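Local coordinates for sugar-binding transcriptional regulator, LacI family (Enterococcus faecalis, PDB 3CS3), which probably regulates transcription as a sugar-responsive, DNA-binding repressor of the LacI family, here represented by its sugar-binding domain, at residues 53-58 with 77-82; 158-163 with 192-197. All blocks are in the same frame, centred on the assembly; numbering follows the deposited sequence.

Contact 1 of 2, residues 53-58 with 77-82; sequences IPEKMV and AERGHS
At one end of the N-terminal lobe of this periplasmic-binding-protein-like fold, two chain segments that each lead into neighbouring parallel strands of the sheet are joined through the side chain of H81 and the backbone of E55. Residues 53-58 lie in the loop before strand 60-64; residues 77-82 connect the end of helix 70-78 to strand 82-85. The imidazole enters the loop with its edge: NE2 of H81 donates to the carbonyl O of E55 at 3.0 Å, meeting a lone pair in the carbonyl plane at a C=O...N angle of 128°. With an N-H...O angle of 143° the bond is bent, and a second carbonyl lies at the same edge, V58 O standing 3.3 Å from CD2 of H81. The carboxylate of E55 passes beside this ring with its plane almost perpendicular to it (88°), OE2 of E55 coming 3.3 Å from CE1 of H81. E55 CG sits between its own N and carbonyl carbon, and the chain then bends at chi2, which carries the carboxylate past the imidazole to R79. F76 of the helix stacks on the ring of H81 and also touches the E55 side chain, so it packs against both. At the exposed margin, a weak, long salt bridge links NE of R79 to OE2 of E55 at 3.4 Å.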
ATOM      1  N   ILE A  53     -13.790  13.155 -11.859  1.00111.48           N
ATOM      2  CA  ILE A  53     -13.845  11.894 -12.568  1.00111.30           C
ATOM      3  C   ILE A  53     -13.661  12.213 -14.049  1.00111.83           C
ATOM      4  O   ILE A  53     -14.480  12.936 -14.630  1.00111.56           O
ATOM      5  CB  ILE A  53     -15.205  11.189 -12.371  1.00110.69           C
ATOM      6  CG1 ILE A  53     -15.541  11.046 -10.883  1.00108.99           C
ATOM      7  CG2 ILE A  53     -15.198   9.835 -13.057  1.00111.41           C
ATOM      8  CD1 ILE A  53     -17.029  10.880 -10.602  1.00110.29           C
ATOM      9  N   PRO A  54     -12.573  11.702 -14.662  1.00112.09           N
ATOM     10  CA  PRO A  54     -12.401  11.828 -16.115  1.00112.00           C
ATOM     11  C   PRO A  54     -13.408  10.949 -16.873  1.00112.40           C
ATOM     12  O   PRO A  54     -13.063   9.864 -17.353  1.00113.32           O
ATOM     13  CB  PRO A  54     -10.956  11.370 -16.344  1.00111.44           C
ATOM     14  CG  PRO A  54     -10.623  10.511 -15.171  1.00110.17           C
ATOM     15  CD  PRO A  54     -11.440  11.005 -14.020  1.00110.90           C
ATOM     16  N   GLU A  55     -14.644  11.439 -16.978  1.00111.61           N
ATOM     17  CA  GLU A  55     -15.760  10.676 -17.539  1.00111.89           C
ATOM     18  C   GLU A  55     -15.662  10.541 -19.064  1.00110.73           C
ATOM     19  O   GLU A  55     -16.263   9.642 -19.658  1.00110.60           O
ATOM     20  CB  GLU A  55     -17.103  11.277 -17.086  1.00113.10           C
ATOM     21  CG  GLU A  55     -17.671  12.403 -17.943  1.00116.72           C
ATOM     22  CD  GLU A  55     -18.847  11.947 -18.791  1.00117.61           C
ATOM     23  OE1 GLU A  55     -18.679  11.796 -20.020  1.00115.43           O
ATOM     24  OE2 GLU A  55     -19.940  11.732 -18.222  1.00119.26           O
ATOM     25  N   LYS A  56     -14.880  11.429 -19.676  1.00108.06           N
ATOM     26  CA  LYS A  56     -14.576  11.373 -21.103  1.00103.84           C
ATOM     27  C   LYS A  56     -13.295  10.573 -21.358  1.00 97.06           C
ATOM     28  O   LYS A  56     -12.726  10.635 -22.449  1.00 98.21           O
ATOM     29  CB  LYS A  56     -14.429  12.793 -21.669  1.00105.14           C
ATOM     30  CG  LYS A  56     -15.703  13.626 -21.643  1.00106.79           C
ATOM     31  CD  LYS A  56     -15.427  15.070 -22.045  1.00107.31           C
ATOM     32  CE  LYS A  56     -16.695  15.918 -22.000  1.00109.77           C
ATOM     33  NZ  LYS A  56     -17.206  16.123 -20.612  1.00105.97           N
ATOM     34  N   MET A  57     -12.844   9.825 -20.351  1.00 89.50           N
ATOM     35  CA  MET A  57     -11.574   9.098 -20.420  1.00 86.28           C
ATOM     36  C   MET A  57     -11.589   7.745 -19.692  1.00 71.46           C
ATOM     37  O   MET A  57     -10.610   6.998 -19.735  1.00 66.61           O
ATOM     38  CB  MET A  57     -10.434   9.986 -19.902  1.00 88.67           C
ATOM     39  CG  MET A  57      -9.758  10.832 -20.986  1.00 95.73           C
ATOM     40  SD  MET A  57      -9.298  12.499 -20.462  1.00104.61           S
ATOM     41  CE  MET A  57     -10.899  13.291 -20.260  1.00102.39           C
ATOM     42  N   VAL A  58     -12.707   7.433 -19.041  1.00 59.93           N
ATOM     43  CA  VAL A  58     -12.864   6.182 -18.297  1.00 55.37           C
ATOM     44  C   VAL A  58     -14.207   5.527 -18.635  1.00 52.24           C
ATOM     45  O   VAL A  58     -15.249   6.190 -18.626  1.00 55.18           O
ATOM     46  CB  VAL A  58     -12.648   6.416 -16.760  1.00 57.32           C
ATOM     47  CG1 VAL A  58     -13.569   5.575 -15.899  1.00 56.64           C
ATOM     48  CG2 VAL A  58     -11.194   6.168 -16.382  1.00 58.10           C
ATOM     49  N   ALA A  77     -23.627   6.977 -12.902  1.00 70.84           N
ATOM     50  CA  ALA A  77     -24.312   5.815 -13.476  1.00 73.58           C
ATOM     51  C   ALA A  77     -25.370   6.202 -14.509  1.00 78.44           C
ATOM     52  O   ALA A  77     -25.552   5.505 -15.515  1.00 80.72           O
ATOM     53  CB  ALA A  77     -24.927   4.954 -12.375  1.00 65.91           C
ATOM     54  N   GLU A  78     -26.058   7.315 -14.255  1.00 83.78           N
ATOM     55  CA  GLU A  78     -27.115   7.820 -15.139  1.00 84.39           C
ATOM     56  C   GLU A  78     -26.579   8.419 -16.444  1.00 83.63           C
ATOM     57  O   GLU A  78     -27.309   8.513 -17.431  1.00 88.23           O
ATOM     58  CB  GLU A  78     -27.990   8.837 -14.403  1.00 83.67           C
ATOM     59  CG  GLU A  78     -28.919   8.216 -13.368  1.00 84.31           C
ATOM     60  CD  GLU A  78     -29.267   9.163 -12.230  1.00 96.09           C
ATOM     61  OE1 GLU A  78     -28.898  10.359 -12.294  1.00 94.86           O
ATOM     62  OE2 GLU A  78     -29.911   8.706 -11.261  1.00 98.98           O
ATOM     63  N   ARG A  79     -25.303   8.805 -16.447  1.00 82.48           N
ATOM     64  CA  ARG A  79     -24.628   9.279 -17.658  1.00 83.39           C
ATOM     65  C   ARG A  79     -24.012   8.145 -18.498  1.00 84.02           C
ATOM     66  O   ARG A  79     -23.093   8.379 -19.290  1.00 82.05           O
ATOM     67  CB  ARG A  79     -23.562  10.328 -17.309  1.00 84.05           C
ATOM     68  CG  ARG A  79     -24.119  11.709 -17.003  1.00 82.05           C
ATOM     69  CD  ARG A  79     -23.022  12.767 -16.999  1.00 83.29           C
ATOM     70  NE  ARG A  79     -22.135  12.649 -15.843  1.00 86.13           N
ATOM     71  CZ  ARG A  79     -22.341  13.241 -14.668  1.00 90.27           C
ATOM     72  NH1 ARG A  79     -23.408  14.007 -14.475  1.00 90.59           N
ATOM     73  NH2 ARG A  79     -21.472  13.066 -13.680  1.00 92.40           N
ATOM     74  N   GLY A  80     -24.517   6.925 -18.316  1.00 84.63           N
ATOM     75  CA  GLY A  80     -24.131   5.785 -19.148  1.00 83.04           C
ATOM     76  C   GLY A  80     -22.969   4.928 -18.671  1.00 80.95           C
ATOM     77  O   GLY A  80     -22.689   3.885 -19.269  1.00 83.84           O
ATOM     78  N   HIS A  81     -22.292   5.354 -17.604  1.00 72.37           N
ATOM     79  CA  HIS A  81     -21.154   4.601 -17.071  1.00 65.24           C
ATOM     80  C   HIS A  81     -21.593   3.480 -16.140  1.00 60.39           C
ATOM     81  O   HIS A  81     -22.483   3.662 -15.308  1.00 61.32           O
ATOM     82  CB  HIS A  81     -20.180   5.515 -16.335  1.00 65.08           C
ATOM     83  CG  HIS A  81     -19.555   6.561 -17.202  1.00 69.23           C
ATOM     84  ND1 HIS A  81     -20.078   7.829 -17.332  1.00 65.21           N
ATOM     85  CD2 HIS A  81     -18.440   6.532 -17.969  1.00 64.75           C
ATOM     86  CE1 HIS A  81     -19.316   8.536 -18.146  1.00 59.20           C
ATOM     87  NE2 HIS A  81     -18.315   7.772 -18.548  1.00 66.42           N
ATOM     88  N   SER A  82     -20.952   2.324 -16.286  1.00 50.97           N
ATOM     89  CA  SER A  82     -21.217   1.170 -15.434  1.00 44.79           C
ATOM     90  C   SER A  82     -20.359   1.221 -14.180  1.00 41.85           C
ATOM     91  O   SER A  82     -19.193   1.597 -14.244  1.00 42.02           O
ATOM     92  CB  SER A  82     -20.942  -0.115 -16.203  1.00 39.36           C
ATOM     93  OG  SER A  82     -21.924  -0.296 -17.198  1.00 55.57           O
TER

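Contact 2 of 2, residues 158-163 with 192-197; sequences FTEPSG and VYKYVA
E160 and K194 form a salt bridge between two helices of the C-terminal lobe, whose alternating strands and helices build the Rossmann-like half of a periplasmic-binding-protein fold. NZ of K194 donates to OE2 of E160 at 3.0 Å. It lies clearly to one side of the carboxylate, 40° out of its plane, and OE1 of E160 is farther from NZ, at 3.7 Å, so one oxygen takes most of the contact. The E160 side chain is extended, with CG anti to the backbone N (chi1 179°), and this reach brings its end to the lysine although its CB does not point there. K194 is bent at chi2 (83°); its CE rests 3.5 Å from the same OE2 of E160, and the two side chains cross at about a right angle.

Alongside this pair the backbones close up: the CA atoms of G163 and V192 are 5.3 Å apart. G163, in the first turn of helix 160-170, presents bare backbone to helix 186-196 at this close approach, and its carbonyl O meets V192 CG2 at 3.5 Å. The next shell packs round both partners. V192 is buried against A167, I207 and I209, between helix 160-170 and strand 207-210, while K194 also packs on Y164 and E160 on I190. The ammonium has a second carboxylate partner across the dimer, NZ of K194 making a salt bridge with OE2 of E216 of the second subunit.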
ATOM      1  N   PHE A 158     -10.703   3.125  10.107  1.00 47.36           N
ATOM      2  CA  PHE A 158     -10.023   2.047   9.361  1.00 44.93           C
ATOM      3  C   PHE A 158      -8.505   2.226   9.202  1.00 47.62           C
ATOM      4  O   PHE A 158      -7.817   1.317   8.734  1.00 47.21           O
ATOM      5  CB  PHE A 158     -10.688   1.753   8.001  1.00 40.61           C
ATOM      6  CG  PHE A 158     -11.941   0.919   8.090  1.00 46.37           C
ATOM      7  CD1 PHE A 158     -12.062  -0.108   9.030  1.00 44.86           C
ATOM      8  CD2 PHE A 158     -12.987   1.132   7.195  1.00 44.70           C
ATOM      9  CE1 PHE A 158     -13.226  -0.887   9.096  1.00 39.04           C
ATOM     10  CE2 PHE A 158     -14.152   0.360   7.254  1.00 46.08           C
ATOM     11  CZ  PHE A 158     -14.267  -0.654   8.205  1.00 38.98           C
ATOM     12  N   THR A 159      -7.982   3.383   9.603  1.00 48.35           N
ATOM     13  CA  THR A 159      -6.559   3.657   9.469  1.00 51.95           C
ATOM     14  C   THR A 159      -5.835   3.320  10.756  1.00 53.68           C
ATOM     15  O   THR A 159      -6.436   3.319  11.827  1.00 60.06           O
ATOM     16  CB  THR A 159      -6.263   5.133   9.100  1.00 50.89           C
ATOM     17  OG1 THR A 159      -6.427   5.964  10.256  1.00 56.05           O
ATOM     18  CG2 THR A 159      -7.175   5.623   7.975  1.00 55.20           C
ATOM     19  N   GLU A 160      -4.539   3.053  10.632  1.00 57.11           N
ATOM     20  CA  GLU A 160      -3.661   2.722  11.760  1.00 59.69           C
ATOM     21  C   GLU A 160      -3.534   3.797  12.876  1.00 57.09           C
ATOM     22  O   GLU A 160      -3.543   3.431  14.058  1.00 54.54           O
ATOM     23  CB  GLU A 160      -2.290   2.264  11.229  1.00 59.64           C
ATOM     24  CG  GLU A 160      -1.250   1.907  12.275  1.00 67.03           C
ATOM     25  CD  GLU A 160       0.064   1.459  11.665  1.00 73.46           C
ATOM     26  OE1 GLU A 160       0.050   0.563  10.792  1.00 83.86           O
ATOM     27  OE2 GLU A 160       1.116   2.000  12.066  1.00 83.89           O
ATOM     28  N   PRO A 161      -3.404   5.108  12.519  1.00 53.61           N
ATOM     29  CA  PRO A 161      -3.443   6.156  13.563  1.00 55.42           C
ATOM     30  C   PRO A 161      -4.646   6.134  14.521  1.00 53.38           C
ATOM     31  O   PRO A 161      -4.482   6.459  15.698  1.00 56.05           O
ATOM     32  CB  PRO A 161      -3.454   7.458  12.752  1.00 56.71           C
ATOM     33  CG  PRO A 161      -2.758   7.116  11.498  1.00 49.33           C
ATOM     34  CD  PRO A 161      -3.141   5.703  11.191  1.00 50.49           C
ATOM     35  N   SER A 162      -5.828   5.760  14.026  1.00 51.15           N
ATOM     36  CA  SER A 162      -7.030   5.677  14.865  1.00 46.54           C
ATOM     37  C   SER A 162      -7.003   4.480  15.806  1.00 46.60           C
ATOM     38  O   SER A 162      -7.586   4.532  16.887  1.00 50.80           O
ATOM     39  CB  SER A 162      -8.305   5.644  14.024  1.00 49.04           C
ATOM     40  OG  SER A 162      -8.439   4.420  13.320  1.00 55.22           O
ATOM     41  N   GLY A 163      -6.337   3.408  15.386  1.00 43.19           N
ATOM     42  CA  GLY A 163      -6.130   2.242  16.239  1.00 42.68           C
ATOM     43  C   GLY A 163      -5.170   2.547  17.375  1.00 51.75           C
ATOM     44  O   GLY A 163      -5.341   2.047  18.491  1.00 53.41           O
ATOM     45  N   VAL A 192      -2.991  -0.715  17.467  1.00 51.21           N
ATOM     46  CA  VAL A 192      -3.064  -1.162  18.860  1.00 54.98           C
ATOM     47  C   VAL A 192      -1.736  -1.795  19.292  1.00 54.38           C
ATOM     48  O   VAL A 192      -1.233  -1.474  20.369  1.00 53.66           O
ATOM     49  CB  VAL A 192      -4.284  -2.108  19.120  1.00 54.84           C
ATOM     50  CG1 VAL A 192      -4.279  -2.658  20.544  1.00 48.13           C
ATOM     51  CG2 VAL A 192      -5.593  -1.376  18.852  1.00 49.20           C
ATOM     52  N   TYR A 193      -1.171  -2.661  18.441  1.00 51.75           N
ATOM     53  CA  TYR A 193       0.172  -3.233  18.652  1.00 49.21           C
ATOM     54  C   TYR A 193       1.230  -2.156  18.907  1.00 52.97           C
ATOM     55  O   TYR A 193       2.042  -2.291  19.824  1.00 57.57           O
ATOM     56  CB  TYR A 193       0.614  -4.060  17.447  1.00 42.98           C
ATOM     57  CG  TYR A 193       0.194  -5.506  17.447  1.00 45.20           C
ATOM     58  CD1 TYR A 193      -1.130  -5.873  17.210  1.00 44.16           C
ATOM     59  CD2 TYR A 193       1.128  -6.513  17.648  1.00 36.81           C
ATOM     60  CE1 TYR A 193      -1.515  -7.208  17.193  1.00 34.48           C
ATOM     61  CE2 TYR A 193       0.756  -7.852  17.632  1.00 45.55           C
ATOM     62  CZ  TYR A 193      -0.568  -8.190  17.404  1.00 39.32           C
ATOM     63  OH  TYR A 193      -0.944  -9.510  17.384  1.00 46.11           O
ATOM     64  N   LYS A 194       1.204  -1.099  18.094  1.00 52.67           N
ATOM     65  CA  LYS A 194       2.133   0.029  18.217  1.00 61.81           C
ATOM     66  C   LYS A 194       2.153   0.649  19.613  1.00 65.32           C
ATOM     67  O   LYS A 194       3.224   0.798  20.204  1.00 69.13           O
ATOM     68  CB  LYS A 194       1.833   1.110  17.172  1.00 57.93           C
ATOM     69  CG  LYS A 194       2.850   1.214  16.046  1.00 62.48           C
ATOM     70  CD  LYS A 194       2.609   0.214  14.918  1.00 57.24           C
ATOM     71  CE  LYS A 194       3.671   0.378  13.830  1.00 59.81           C
ATOM     72  NZ  LYS A 194       3.219  -0.084  12.490  1.00 57.38           N
ATOM     73  N   TYR A 195       0.975   0.989  20.134  1.00 66.41           N
ATOM     74  CA  TYR A 195       0.864   1.606  21.455  1.00 67.20           C
ATOM     75  C   TYR A 195       1.214   0.656  22.599  1.00 66.70           C
ATOM     76  O   TYR A 195       1.824   1.074  23.584  1.00 72.05           O
ATOM     77  CB  TYR A 195      -0.530   2.213  21.674  1.00 69.71           C
ATOM     78  CG  TYR A 195      -0.646   2.985  22.972  1.00 69.54           C
ATOM     79  CD1 TYR A 195      -1.213   2.402  24.106  1.00 71.18           C
ATOM     80  CD2 TYR A 195      -0.164   4.286  23.073  1.00 68.70           C
ATOM     81  CE1 TYR A 195      -1.305   3.101  25.301  1.00 78.92           C
ATOM     82  CE2 TYR A 195      -0.250   4.992  24.264  1.00 73.69           C
ATOM     83  CZ  TYR A 195      -0.822   4.394  25.372  1.00 74.37           C
ATOM     84  OH  TYR A 195      -0.915   5.091  26.553  1.00 81.26           O
ATOM     85  N   VAL A 196       0.833  -0.613  22.464  1.00 63.45           N
ATOM     86  CA  VAL A 196       1.101  -1.628  23.491  1.00 65.90           C
ATOM     87  C   VAL A 196       2.607  -1.932  23.602  1.00 71.01           C
ATOM     88  O   VAL A 196       3.107  -2.268  24.681  1.00 75.10           O
ATOM     89  CB  VAL A 196       0.226  -2.899  23.272  1.00 60.12           C
ATOM     90  CG1 VAL A 196       0.663  -4.064  24.149  1.00 60.22           C
ATOM     91  CG2 VAL A 196      -1.234  -2.575  23.550  1.00 53.64           C
ATOM     92  N   ALA A 197       3.323  -1.755  22.491  1.00 76.81           N
ATOM     93  CA  ALA A 197       4.784  -1.847  22.463  1.00 80.36           C
ATOM     94  C   ALA A 197       5.456  -0.732  23.280  1.00 83.00           C
ATOM     95  O   ALA A 197       6.606  -0.873  23.695  1.00 88.64           O
ATOM     96  CB  ALA A 197       5.291  -1.839  21.025  1.00 78.23           C
TER

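The two contacts lie on opposite sides of the chain's centre, their centres about 38 Å apart and their nearest atoms about 21 Å apart, and they share no helix or strand. Both are partly buried and both pair a glutamate with a basic side chain, but the balance differs. Contact 1 joins a loop to a helix-to-strand connection, and its main bond runs from a buried imidazole to a main-chain carbonyl, the charged pair being weak. Contact 2 joins two helices: its salt bridge is shorter, and next to it lies close backbone packing at a glycine. M57, in segment 53-58, packs on F52 of the second subunit, whereas contact 2 meets that subunit by charge.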